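Local atomic coordinates of aromatic-amino-acid transaminase TyrB (Burkholderia cenocepacia K56-2Valvano, PDB entry 4WD2), a protein that probably catalyses the pyridoxal-phosphate-dependent transfer of amino groups between aromatic amino acids and 2-oxo acids. Residues A[29-34]-A[374-379]; A[85-90]-A[103-108]; A[123-128]-A[280-285]; A[197-202]-A[232-237]; A[208-213]-A[240-245]. One frame throughout, in Å; residues are numbered along the deposited sequence.

Interaction 1: residues A[29-34]-A[374-379]; sequences QKDPRD and GVYILR
The phenol hydroxyl of Y376 donates to OD2 of D31, the two side chains meeting at a slant, and the modelled OH–OD2 separation of 2.4 Å is so short that its exact value is doubtful. OD2 lies near the plane of the ring, at its edge, while the carboxylate itself is turned 60° from that plane. A second touch comes from R33, whose NH2 lies 3.4 Å from CA of G374, so that the glycine sits over one face of the guanidinium, toward its rim. D31 reaches the tyrosine because its CG stands anti to the backbone N (chi1 -163°), and R33 then holds the carboxylate from the side. R33 NE bonds OD1 at 3.0 Å and R33 NH2 bonds OD2 at 2.9 Å, a two-nitrogen salt bridge that should fix the rotation of the carboxylate and favour its charged form. OD1 also takes the backbone N of R33 at 3.1 Å, which makes an Asx turn directly after helix 20-30. In this class I/II aminotransferase the contact ties the end of helix 20-30 to strand 375-376, as in the small domain of fold type I enzymes, where N-terminal and C-terminal parts of the chain come together. Strand 375-376 pairs in parallel with strand 37-38. Further out, R33 NH1 and NH2 bond the carbonyls of E371 and R370 at the end of helix 363-371, which leads into G374 with its positive phi. The Y376 ring also meets F28 edge-to-face.

Interaction 2: residues A[85-90]-A[103-108]; sequences AVQSLV and IATLQT
Q87 reaches from helix 80-91 to T105 on strand 103-108, the outermost strand at one end of the mixed beta-sheet that forms the core of the large domain in fold type I aminotransferases. The N-to-C directions of helix and strand differ by 117°, and the glutamine spans the gap with an extended side chain that a chi1 of -169° sends off trans to the main-chain nitrogen. This carries the amide over the strand, obliquely to both I103 and T105. NE2 points its N-H at T105 OG1 (3.1 Å, 167° at the hydrogen), and the hydroxyl lies in the amide plane, so the bond is both straight and flat. The aliphatic part of the glutamine follows the same hydroxyl, with CG 3.5 Å from OG1, while I103 offers its branch point to the amide, its CB 3.6 Å from Q87 NE2. T105 OG1 is also hydrogen-bonded to S267 OG on the adjoining strand. Q87 OE1 takes R98 NH1, and Q87 NE2 meets a bound glycerol, probably from the crystallisation liquor. With these partners the amide is gripped at both its ends. The preceding residue, V86, adds a looser apolar touch: its CG1 lies 4.4 Å from the T105 methyl carbon CG2.

Interaction 3: residues A[123-128]-A[280-285]; sequences KRYFPD and LGQLAG
Q282 of helix 273-288 packs against Y125 and R124, in the last turn of helix 110-125, where two helices of the large domain meet at the dimer interface. Its CB lies 4.0 Å from Y125 CE2. With chi1 at -64°, CG points away from the carbonyl carbon and comes to 3.4 Å from Y125 OH. The bend at chi2 (-58°) then brings CD closer still, 3.0 Å from Y125 OH, and sets the amide plane steeply, at 68°, to the ring, but neither amide atom bonds the hydroxyl, because the angles are poor. The branches part at the tip. OE1 takes R124 NH1 at 3.0 Å; the donor stands well above the carbonyl plane, so the bond misses the oxygen's lone pairs, and R124 crosses the glutamine at about a right angle. NE2 turns instead to the other subunit, bonding O of D14 of the second subunit, whose OD1 is hydrogen-bonded to Y125 OH. One neighbouring residue thus engages both the tyrosine and the glutamine, and I13 of the second subunit packs on the same two side chains. A water joins the arginine to the glutamine's backbone: it donates to Q282 O at 2.8 Å and accepts a weak bond from R124 NH1 at 3.3 Å.

Interaction 4: residues A[197-202]-A[232-237]; sequences LDEGQW and DAFAVR
The carboxylate of E199 lies almost flat on the ring of F234, the two planes only 13° apart, an unusual place for a negative group. OE2 comes to 3.8 Å from F234 CG, and the glutamate's methylene shares the same face: E199 CG is 4.0 Å from the ring centroid in a CH-pi contact. An anion over an aromatic face is not favourable in itself; here the N-terminal ends of two helices lie close by and may ease it, and both residues also touch a crystal neighbour, which could bear on the pose. A chi1 of 172° swings the F234 ring away from its backbone N into this position, and its edge faces W202, whose CB lies 3.9 Å from F234 CE2. The two helices, 199-211 and 234-241, each link neighbouring parallel strands of the large-domain sheet, the first running from 182-186 to 215-220 and the second from there to 246-251, so the contact packs two consecutive beta-alpha-beta crossovers at their first turns. Deeper in, the methyl of A235 sits squarely over the six-membered ring of W202, its CB 3.4 Å from the centroid and 8° off the normal. L197 CD2 lies over the opposite face of the indole, which is therefore sandwiched between two aliphatic groups. A capping box sets the start of the tryptophan's helix: D198 OD1 accepts from Q201 N at 2.8 Å, and Q201 OE1 accepts in return from D198 N at 3.0 Å.

Interaction 5: residues A[208-213]-A[240-245]; sequences VIEARE and ARRGVP
V244 packs against I209 and E210 on the inner side of this contact, while R242 and E210 pair on its outer, partly exposed side. The buried part is small and apolar. The CG1 methyl of V244, which lies trans to N (chi1 178°), meets I209 CG2 at 3.9 Å, the two side chains crossing at about a right angle. Its other methyl, CG2, lies 4.1 Å from E210 CB, and both V244 and I209 also rest on P216 of strand 215-220. Outside, the extended E210 carries its carboxylate to R242, where OE1 accepts from NH2 at 2.7 Å in a salt bridge. The fit is imperfect: the planes of the two groups stand 65° apart and the N-H...O angle is only 143°. Water fills in for direct contact at the other oxygen. One water donates to OE2 and accepts from R242 NE at 2.7 Å; another links OE2 to R242 O. R242 is shared, since its NH1 makes salt bridges with E203 and D207 from the same helix as E210. Both helices end here in Schellman motifs, with positive phi at E213 and G243, as the chain turns back toward strands 215-220 and 246-251 in successive beta-alpha-beta units.

How the interactions relate
Interaction 1 stands apart, its centre about 37 Å or more from the centres of the others, joining an N-terminal segment to a C-terminal one with a buried charged network. The other four belong to the large-domain sheet and its helices. Interactions 4 and 5 hold the same pair, helices 199-211 and 234-241, near their starts and ends: ring faces and methyls in one, a hydrated salt bridge over a small apolar patch in the other. Interaction 2 is buried and amide-based; L106 packs on L283 of interaction 3, and V90 O probably bonds R237 NE of interaction 4. Interaction 3, nearer the surface, draws much of its polar bonding from the second subunit, which interaction 5 merely brushes.

Interaction 1: residues A[29-34]-A[374-379]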
# COMPACT_ATOMS: atom_id res chain seq x y z
N GLN A 29 0.78 -30.91 0.49
CA GLN A 29 1.64 -31.13 -0.67
C GLN A 29 2.36 -32.48 -0.57
O GLN A 29 2.42 -33.23 -1.54
CB GLN A 29 2.66 -29.99 -0.82
CG GLN A 29 2.03 -28.61 -1.01
CD GLN A 29 1.37 -28.43 -2.37
OE1 GLN A 29 0.15 -28.24 -2.46
NE2 GLN A 29 2.17 -28.46 -3.42
N LYS A 30 2.90 -32.79 0.61
CA LYS A 30 3.61 -34.05 0.83
C LYS A 30 2.68 -35.27 0.86
O LYS A 30 3.12 -36.39 0.61
CB LYS A 30 4.42 -34.00 2.14
N ASP A 31 1.40 -35.04 1.17
CA ASP A 31 0.39 -36.10 1.19
C ASP A 31 0.38 -36.83 -0.15
O ASP A 31 0.09 -36.24 -1.19
CB ASP A 31 -1.00 -35.51 1.49
CG ASP A 31 -2.02 -36.56 1.91
OD1 ASP A 31 -1.96 -37.71 1.45
OD2 ASP A 31 -2.91 -36.22 2.72
N PRO A 32 0.71 -38.14 -0.13
CA PRO A 32 0.86 -38.95 -1.34
C PRO A 32 -0.46 -39.45 -1.93
O PRO A 32 -0.45 -40.00 -3.03
CB PRO A 32 1.69 -40.14 -0.84
CG PRO A 32 1.23 -40.32 0.57
CD PRO A 32 0.98 -38.92 1.09
N ARG A 33 -1.56 -39.26 -1.22
CA ARG A 33 -2.84 -39.85 -1.62
C ARG A 33 -3.48 -39.11 -2.79
O ARG A 33 -3.63 -37.89 -2.77
CB ARG A 33 -3.79 -39.88 -0.42
CG ARG A 33 -3.29 -40.79 0.70
CD ARG A 33 -4.17 -40.74 1.94
NE ARG A 33 -4.08 -39.46 2.63
CZ ARG A 33 -4.61 -39.22 3.83
NH1 ARG A 33 -5.26 -40.18 4.47
NH2 ARG A 33 -4.48 -38.02 4.38
N ASP A 34 -3.86 -39.88 -3.81
CA ASP A 34 -4.34 -39.30 -5.06
C ASP A 34 -5.67 -38.58 -4.90
O ASP A 34 -5.99 -37.67 -5.67
CB ASP A 34 -4.48 -40.40 -6.13
N GLY A 374 -8.16 -37.72 3.94
CA GLY A 374 -7.39 -36.83 3.08
C GLY A 374 -8.10 -35.55 2.65
O GLY A 374 -7.79 -34.99 1.61
N VAL A 375 -9.05 -35.09 3.46
CA VAL A 375 -9.76 -33.85 3.17
C VAL A 375 -9.34 -32.78 4.18
O VAL A 375 -9.45 -32.99 5.39
CB VAL A 375 -11.29 -34.04 3.21
CG1 VAL A 375 -12.02 -32.70 3.20
CG2 VAL A 375 -11.75 -34.90 2.03
N TYR A 376 -8.86 -31.65 3.68
CA TYR A 376 -8.23 -30.64 4.53
C TYR A 376 -9.08 -29.38 4.73
O TYR A 376 -9.35 -28.65 3.77
CB TYR A 376 -6.86 -30.24 3.94
CG TYR A 376 -5.78 -31.31 3.97
CD1 TYR A 376 -5.92 -32.51 3.28
CD2 TYR A 376 -4.59 -31.09 4.66
CE1 TYR A 376 -4.91 -33.47 3.29
CE2 TYR A 376 -3.57 -32.04 4.68
CZ TYR A 376 -3.74 -33.23 4.00
OH TYR A 376 -2.73 -34.18 4.03
N ILE A 377 -9.49 -29.14 5.97
CA ILE A 377 -10.13 -27.88 6.34
C ILE A 377 -9.43 -27.31 7.58
O ILE A 377 -8.55 -27.96 8.14
CB ILE A 377 -11.65 -28.05 6.61
CG1 ILE A 377 -11.91 -28.99 7.80
CG2 ILE A 377 -12.36 -28.56 5.37
CD1 ILE A 377 -13.37 -29.08 8.18
N LEU A 378 -9.80 -26.10 8.00
CA LEU A 378 -9.12 -25.47 9.12
C LEU A 378 -9.49 -26.11 10.45
O LEU A 378 -10.54 -26.75 10.55
CB LEU A 378 -9.43 -23.97 9.18
CG LEU A 378 -8.91 -23.08 8.06
CD1 LEU A 378 -8.97 -21.63 8.50
CD2 LEU A 378 -7.50 -23.46 7.65
N ARG A 379 -8.65 -25.92 11.45
CA ARG A 379 -8.89 -26.44 12.80
C ARG A 379 -10.21 -25.93 13.37
O ARG A 379 -10.84 -26.61 14.18
CB ARG A 379 -7.74 -26.07 13.73

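Interaction 2: residues A[85-90]-A[103-108]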
# COMPACT_ATOMS: atom_id res chain seq x y z
N ALA A 85 -16.60 4.99 -10.07
CA ALA A 85 -17.12 3.67 -10.45
C ALA A 85 -17.34 2.81 -9.21
O ALA A 85 -18.37 2.16 -9.08
CB ALA A 85 -16.16 2.98 -11.40
N VAL A 86 -16.38 2.82 -8.30
CA VAL A 86 -16.50 2.06 -7.06
C VAL A 86 -17.67 2.52 -6.22
O VAL A 86 -18.43 1.71 -5.69
CB VAL A 86 -15.20 2.15 -6.24
CG1 VAL A 86 -15.42 1.60 -4.84
CG2 VAL A 86 -14.10 1.40 -6.95
N GLN A 87 -17.83 3.84 -6.10
CA GLN A 87 -18.91 4.40 -5.29
C GLN A 87 -20.28 4.02 -5.86
O GLN A 87 -21.20 3.64 -5.13
CB GLN A 87 -18.77 5.92 -5.20
CG GLN A 87 -19.69 6.55 -4.18
CD GLN A 87 -19.68 8.04 -4.28
OE1 GLN A 87 -20.50 8.64 -4.99
NE2 GLN A 87 -18.75 8.67 -3.58
N SER A 88 -20.39 4.10 -7.18
CA SER A 88 -21.61 3.71 -7.89
C SER A 88 -21.91 2.21 -7.73
O SER A 88 -23.05 1.81 -7.51
CB SER A 88 -21.49 4.06 -9.37
OG SER A 88 -22.69 3.77 -10.05
N LEU A 89 -20.88 1.39 -7.85
CA LEU A 89 -21.05 -0.06 -7.71
C LEU A 89 -21.53 -0.43 -6.31
O LEU A 89 -22.42 -1.26 -6.16
CB LEU A 89 -19.74 -0.78 -8.01
CG LEU A 89 -19.70 -2.27 -7.67
CD1 LEU A 89 -20.65 -3.07 -8.57
CD2 LEU A 89 -18.28 -2.79 -7.80
N VAL A 90 -20.93 0.18 -5.30
CA VAL A 90 -21.24 -0.16 -3.91
C VAL A 90 -22.60 0.35 -3.45
O VAL A 90 -23.36 -0.39 -2.82
CB VAL A 90 -20.16 0.38 -2.96
CG1 VAL A 90 -20.58 0.19 -1.50
CG2 VAL A 90 -18.84 -0.33 -3.21
N ILE A 103 -20.86 11.17 0.41
CA ILE A 103 -19.96 10.02 0.49
C ILE A 103 -18.54 10.36 0.05
O ILE A 103 -18.32 10.74 -1.10
CB ILE A 103 -20.44 8.84 -0.38
CG1 ILE A 103 -21.89 8.47 -0.06
CG2 ILE A 103 -19.54 7.63 -0.18
CD1 ILE A 103 -22.43 7.42 -1.01
N ALA A 104 -17.57 10.23 0.95
CA ALA A 104 -16.17 10.34 0.58
C ALA A 104 -15.63 8.97 0.19
O ALA A 104 -15.61 8.06 1.01
CB ALA A 104 -15.34 10.94 1.73
N THR A 105 -15.20 8.83 -1.06
CA THR A 105 -14.64 7.56 -1.55
C THR A 105 -13.21 7.71 -2.09
O THR A 105 -12.91 8.64 -2.85
CB THR A 105 -15.51 6.96 -2.67
OG1 THR A 105 -16.81 6.67 -2.15
CG2 THR A 105 -14.89 5.67 -3.22
N LEU A 106 -12.33 6.80 -1.69
CA LEU A 106 -10.98 6.74 -2.25
C LEU A 106 -10.56 5.31 -2.58
O LEU A 106 -11.08 4.33 -2.03
CB LEU A 106 -9.96 7.36 -1.29
CG LEU A 106 -9.64 6.60 -0.00
CD1 LEU A 106 -8.19 6.85 0.41
CD2 LEU A 106 -10.59 7.01 1.11
N GLN A 107 -9.60 5.21 -3.49
CA GLN A 107 -8.97 3.96 -3.88
C GLN A 107 -8.04 3.46 -2.79
O GLN A 107 -7.30 4.24 -2.19
CB GLN A 107 -8.22 4.14 -5.19
CG GLN A 107 -7.38 2.96 -5.64
CD GLN A 107 -6.45 3.35 -6.78
OE1 GLN A 107 -6.69 4.32 -7.49
NE2 GLN A 107 -5.36 2.59 -6.94
N THR A 108 -8.07 2.16 -2.51
CA THR A 108 -7.26 1.59 -1.43
C THR A 108 -6.53 0.33 -1.88
O THR A 108 -6.81 -0.23 -2.94
CB THR A 108 -8.11 1.24 -0.18
OG1 THR A 108 -9.03 0.19 -0.51
CG2 THR A 108 -8.88 2.47 0.31

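Interaction 3: residues A[123-128]-A[280-285]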
# COMPACT_ATOMS: atom_id res chain seq x y z
N LYS A 123 -8.79 6.50 14.63
CA LYS A 123 -7.96 6.61 15.83
C LYS A 123 -7.61 8.06 16.11
O LYS A 123 -7.54 8.50 17.27
CB LYS A 123 -6.68 5.78 15.69
CG LYS A 123 -5.75 5.85 16.90
CD LYS A 123 -6.46 5.35 18.16
CE LYS A 123 -5.58 5.53 19.40
NZ LYS A 123 -6.22 4.92 20.60
N ARG A 124 -7.41 8.82 15.04
CA ARG A 124 -6.98 10.20 15.15
C ARG A 124 -8.11 11.09 15.64
O ARG A 124 -7.88 12.03 16.41
CB ARG A 124 -6.44 10.69 13.81
CG ARG A 124 -5.91 12.10 13.85
CD ARG A 124 -4.80 12.32 12.85
NE ARG A 124 -4.41 13.73 12.84
CZ ARG A 124 -4.92 14.62 12.01
NH1 ARG A 124 -5.79 14.24 11.09
NH2 ARG A 124 -4.53 15.89 12.07
N TYR A 125 -9.34 10.77 15.22
CA TYR A 125 -10.48 11.61 15.55
C TYR A 125 -11.42 11.02 16.58
O TYR A 125 -12.25 11.73 17.15
CB TYR A 125 -11.24 11.96 14.27
CG TYR A 125 -10.46 12.96 13.44
CD1 TYR A 125 -10.35 14.28 13.85
CD2 TYR A 125 -9.80 12.57 12.28
CE1 TYR A 125 -9.62 15.20 13.12
CE2 TYR A 125 -9.07 13.48 11.54
CZ TYR A 125 -8.98 14.79 11.96
OH TYR A 125 -8.25 15.71 11.23
N PHE A 126 -11.29 9.72 16.85
CA PHE A 126 -12.06 9.08 17.90
C PHE A 126 -11.17 8.18 18.78
O PHE A 126 -11.42 6.98 18.89
CB PHE A 126 -13.21 8.26 17.29
CG PHE A 126 -14.14 9.08 16.43
CD1 PHE A 126 -15.27 9.66 16.97
CD2 PHE A 126 -13.87 9.27 15.08
CE1 PHE A 126 -16.13 10.42 16.18
CE2 PHE A 126 -14.72 10.03 14.28
CZ PHE A 126 -15.85 10.59 14.83
N PRO A 127 -10.15 8.78 19.42
CA PRO A 127 -9.10 8.01 20.10
C PRO A 127 -9.58 7.17 21.28
O PRO A 127 -8.93 6.18 21.63
CB PRO A 127 -8.12 9.09 20.57
CG PRO A 127 -8.98 10.30 20.75
CD PRO A 127 -9.99 10.23 19.64
N ASP A 128 -10.69 7.56 21.89
CA ASP A 128 -11.19 6.88 23.07
C ASP A 128 -12.25 5.82 22.75
O ASP A 128 -12.66 5.06 23.62
CB ASP A 128 -11.74 7.90 24.07
CG ASP A 128 -10.64 8.79 24.64
OD1 ASP A 128 -9.51 8.30 24.81
OD2 ASP A 128 -10.90 9.98 24.92
N LEU A 280 -12.79 13.38 3.43
CA LEU A 280 -11.97 12.88 2.32
C LEU A 280 -10.54 13.40 2.43
O LEU A 280 -9.58 12.66 2.19
CB LEU A 280 -12.56 13.27 0.96
CG LEU A 280 -11.85 12.67 -0.26
CD1 LEU A 280 -11.94 11.15 -0.26
CD2 LEU A 280 -12.38 13.23 -1.57
N GLY A 281 -10.39 14.66 2.82
CA GLY A 281 -9.08 15.26 2.99
C GLY A 281 -8.27 14.59 4.09
O GLY A 281 -7.05 14.44 3.97
N GLN A 282 -8.94 14.18 5.17
CA GLN A 282 -8.23 13.55 6.27
C GLN A 282 -7.95 12.08 5.97
O GLN A 282 -7.00 11.51 6.50
CB GLN A 282 -9.01 13.70 7.59
CG GLN A 282 -9.15 15.16 8.05
CD GLN A 282 -7.81 15.87 8.23
OE1 GLN A 282 -6.77 15.23 8.45
NE2 GLN A 282 -7.83 17.19 8.15
N LEU A 283 -8.78 11.48 5.13
CA LEU A 283 -8.48 10.13 4.66
C LEU A 283 -7.24 10.17 3.74
O LEU A 283 -6.37 9.30 3.82
CB LEU A 283 -9.68 9.52 3.94
CG LEU A 283 -10.93 9.24 4.79
CD1 LEU A 283 -12.11 8.86 3.90
CD2 LEU A 283 -10.67 8.13 5.82
N ALA A 284 -7.16 11.20 2.90
CA ALA A 284 -5.95 11.44 2.10
C ALA A 284 -4.74 11.67 3.02
O ALA A 284 -3.63 11.25 2.70
CB ALA A 284 -6.15 12.64 1.17
N GLY A 285 -4.96 12.34 4.15
CA GLY A 285 -3.94 12.52 5.17
C GLY A 285 -3.42 11.20 5.71
O GLY A 285 -2.22 11.04 5.91
O HOH W 1 -5.73 11.75 8.99

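Interaction 4: residues A[197-202]-A[232-237]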
# COMPACT_ATOMS: atom_id res chain seq x y z
N LEU A 197 -26.82 -12.03 8.46
CA LEU A 197 -28.10 -11.46 8.87
C LEU A 197 -29.05 -11.43 7.68
O LEU A 197 -28.59 -11.29 6.53
CB LEU A 197 -27.92 -10.04 9.41
CG LEU A 197 -27.49 -9.79 10.86
CD1 LEU A 197 -26.13 -10.42 11.16
CD2 LEU A 197 -27.47 -8.29 11.13
N ASP A 198 -30.35 -11.55 7.92
CA ASP A 198 -31.32 -11.27 6.86
C ASP A 198 -31.68 -9.78 6.90
O ASP A 198 -31.29 -9.07 7.82
CB ASP A 198 -32.57 -12.17 6.96
CG ASP A 198 -33.34 -11.99 8.26
OD1 ASP A 198 -33.66 -10.85 8.64
OD2 ASP A 198 -33.64 -13.02 8.91
N GLU A 199 -32.42 -9.32 5.91
CA GLU A 199 -32.72 -7.89 5.76
C GLU A 199 -33.60 -7.33 6.87
O GLU A 199 -33.57 -6.13 7.13
CB GLU A 199 -33.36 -7.63 4.41
CG GLU A 199 -32.39 -7.89 3.27
CD GLU A 199 -32.95 -7.53 1.91
OE1 GLU A 199 -34.14 -7.17 1.83
OE2 GLU A 199 -32.17 -7.59 0.94
N GLY A 200 -34.37 -8.20 7.52
CA GLY A 200 -35.15 -7.80 8.68
C GLY A 200 -34.26 -7.58 9.89
O GLY A 200 -34.41 -6.59 10.60
N GLN A 201 -33.33 -8.51 10.11
CA GLN A 201 -32.36 -8.38 11.20
C GLN A 201 -31.48 -7.15 10.98
O GLN A 201 -31.15 -6.42 11.92
CB GLN A 201 -31.52 -9.65 11.31
CG GLN A 201 -32.35 -10.90 11.63
CD GLN A 201 -31.54 -12.18 11.62
OE1 GLN A 201 -30.69 -12.37 10.75
NE2 GLN A 201 -31.80 -13.07 12.58
N TRP A 202 -31.13 -6.89 9.72
CA TRP A 202 -30.37 -5.69 9.38
C TRP A 202 -31.10 -4.42 9.78
O TRP A 202 -30.51 -3.54 10.39
CB TRP A 202 -30.05 -5.65 7.88
CG TRP A 202 -28.73 -6.29 7.54
CD1 TRP A 202 -28.53 -7.36 6.72
CD2 TRP A 202 -27.43 -5.91 8.03
NE1 TRP A 202 -27.19 -7.66 6.66
CE2 TRP A 202 -26.50 -6.79 7.46
CE3 TRP A 202 -26.98 -4.91 8.90
CZ2 TRP A 202 -25.13 -6.70 7.72
CZ3 TRP A 202 -25.61 -4.82 9.16
CH2 TRP A 202 -24.71 -5.72 8.57
N ASP A 232 -26.26 -7.91 -2.05
CA ASP A 232 -25.12 -8.07 -1.16
C ASP A 232 -24.75 -6.73 -0.50
O ASP A 232 -24.18 -6.71 0.59
CB ASP A 232 -23.92 -8.65 -1.92
CG ASP A 232 -24.06 -10.16 -2.18
OD1 ASP A 232 -24.99 -10.78 -1.63
OD2 ASP A 232 -23.22 -10.72 -2.92
N ALA A 233 -25.10 -5.62 -1.14
CA ALA A 233 -24.78 -4.31 -0.58
C ALA A 233 -25.94 -3.68 0.22
O ALA A 233 -25.86 -2.49 0.56
CB ALA A 233 -24.36 -3.36 -1.69
N PHE A 234 -26.98 -4.46 0.52
CA PHE A 234 -28.17 -3.91 1.19
C PHE A 234 -27.85 -3.17 2.48
O PHE A 234 -28.38 -2.09 2.72
CB PHE A 234 -29.21 -5.01 1.50
CG PHE A 234 -30.36 -4.51 2.37
CD1 PHE A 234 -31.44 -3.87 1.80
CD2 PHE A 234 -30.33 -4.66 3.75
CE1 PHE A 234 -32.49 -3.39 2.58
CE2 PHE A 234 -31.36 -4.18 4.54
CZ PHE A 234 -32.44 -3.55 3.96
N ALA A 235 -26.99 -3.76 3.31
CA ALA A 235 -26.66 -3.17 4.61
C ALA A 235 -26.04 -1.79 4.44
O ALA A 235 -26.38 -0.85 5.15
CB ALA A 235 -25.73 -4.08 5.38
N VAL A 236 -25.12 -1.68 3.48
CA VAL A 236 -24.44 -0.43 3.19
C VAL A 236 -25.43 0.61 2.66
O VAL A 236 -25.45 1.75 3.12
CB VAL A 236 -23.30 -0.64 2.16
CG1 VAL A 236 -22.76 0.68 1.69
CG2 VAL A 236 -22.18 -1.48 2.78
N ARG A 237 -26.25 0.20 1.70
CA ARG A 237 -27.18 1.11 1.05
C ARG A 237 -28.28 1.57 2.01
O ARG A 237 -28.70 2.73 1.98
CB ARG A 237 -27.78 0.46 -0.20
CG ARG A 237 -26.73 0.11 -1.24
CD ARG A 237 -27.31 -0.45 -2.55
NE ARG A 237 -26.23 -0.85 -3.46
CZ ARG A 237 -26.40 -1.37 -4.67
NH1 ARG A 237 -27.61 -1.57 -5.16
NH2 ARG A 237 -25.34 -1.70 -5.40

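Interaction 5: residues A[208-213]-A[240-245]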
# COMPACT_ATOMS: atom_id res chain seq x y z
N VAL A 208 -30.79 0.27 16.20
CA VAL A 208 -29.93 0.38 17.38
C VAL A 208 -28.68 1.23 17.12
O VAL A 208 -28.37 2.14 17.89
CB VAL A 208 -29.50 -1.03 17.86
CG1 VAL A 208 -28.32 -0.93 18.82
CG2 VAL A 208 -30.68 -1.75 18.51
N ILE A 209 -27.98 0.94 16.03
CA ILE A 209 -26.79 1.68 15.63
C ILE A 209 -27.07 3.18 15.51
O ILE A 209 -26.29 4.01 16.00
CB ILE A 209 -26.23 1.13 14.30
CG1 ILE A 209 -25.58 -0.24 14.54
CG2 ILE A 209 -25.23 2.09 13.66
CD1 ILE A 209 -25.36 -1.05 13.27
N GLU A 210 -28.19 3.51 14.87
CA GLU A 210 -28.63 4.90 14.76
C GLU A 210 -28.94 5.51 16.13
O GLU A 210 -28.43 6.57 16.48
CB GLU A 210 -29.87 4.98 13.86
CG GLU A 210 -30.40 6.37 13.64
CD GLU A 210 -31.58 6.41 12.69
OE1 GLU A 210 -32.43 5.50 12.78
OE2 GLU A 210 -31.64 7.32 11.85
N ALA A 211 -29.78 4.83 16.90
CA ALA A 211 -30.24 5.37 18.18
C ALA A 211 -29.10 5.56 19.17
O ALA A 211 -29.08 6.52 19.93
CB ALA A 211 -31.31 4.47 18.78
N ARG A 212 -28.14 4.63 19.16
CA ARG A 212 -27.06 4.68 20.14
C ARG A 212 -25.85 5.49 19.64
O ARG A 212 -24.85 5.60 20.35
CB ARG A 212 -26.64 3.27 20.51
CG ARG A 212 -27.76 2.44 21.16
CD ARG A 212 -28.22 3.06 22.46
NE ARG A 212 -29.09 2.17 23.22
CZ ARG A 212 -29.70 2.50 24.35
NH1 ARG A 212 -29.55 3.72 24.87
NH2 ARG A 212 -30.48 1.62 24.97
N GLU A 213 -25.96 6.04 18.44
CA GLU A 213 -24.92 6.89 17.86
C GLU A 213 -23.60 6.15 17.75
O GLU A 213 -22.54 6.68 18.09
CB GLU A 213 -24.72 8.17 18.70
CG GLU A 213 -25.95 9.05 18.72
CD GLU A 213 -25.81 10.20 19.69
OE1 GLU A 213 -26.67 10.32 20.59
OE2 GLU A 213 -24.84 10.98 19.57
N ALA A 240 -26.83 4.06 4.56
CA ALA A 240 -26.65 5.35 3.90
C ALA A 240 -27.97 6.06 3.59
O ALA A 240 -28.06 7.28 3.70
CB ALA A 240 -25.83 5.17 2.63
N ARG A 241 -29.00 5.31 3.19
CA ARG A 241 -30.31 5.92 2.96
C ARG A 241 -30.87 6.55 4.24
O ARG A 241 -31.61 7.54 4.19
CB ARG A 241 -31.31 4.90 2.41
CG ARG A 241 -31.25 4.70 0.89
CD ARG A 241 -32.41 3.83 0.40
NE ARG A 241 -32.36 2.47 0.94
CZ ARG A 241 -31.77 1.44 0.33
NH1 ARG A 241 -31.17 1.60 -0.85
NH2 ARG A 241 -31.78 0.23 0.89
N ARG A 242 -30.51 5.97 5.38
CA ARG A 242 -31.06 6.41 6.65
C ARG A 242 -30.15 7.45 7.31
O ARG A 242 -30.42 7.89 8.43
CB ARG A 242 -31.28 5.21 7.57
CG ARG A 242 -32.43 4.31 7.11
CD ARG A 242 -32.65 3.12 8.05
NE ARG A 242 -32.91 3.56 9.42
CZ ARG A 242 -33.24 2.74 10.42
NH1 ARG A 242 -33.36 1.44 10.20
NH2 ARG A 242 -33.46 3.24 11.63
N GLY A 243 -29.09 7.82 6.62
CA GLY A 243 -28.21 8.90 7.05
C GLY A 243 -27.25 8.55 8.18
O GLY A 243 -26.75 9.44 8.87
N VAL A 244 -26.99 7.27 8.37
CA VAL A 244 -26.12 6.83 9.46
C VAL A 244 -24.64 6.99 9.08
O VAL A 244 -24.24 6.57 7.99
CB VAL A 244 -26.41 5.36 9.85
CG1 VAL A 244 -25.48 4.88 10.96
CG2 VAL A 244 -27.87 5.21 10.29
N PRO A 245 -23.84 7.62 9.96
CA PRO A 245 -22.39 7.71 9.75
C PRO A 245 -21.77 6.34 9.59
O PRO A 245 -21.72 5.57 10.55
CB PRO A 245 -21.88 8.38 11.04
CG PRO A 245 -22.99 8.15 12.05
CD PRO A 245 -24.25 8.24 11.23
O HOH W 2 -33.53 6.12 10.06
O HOH W 3 -29.81 8.61 10.81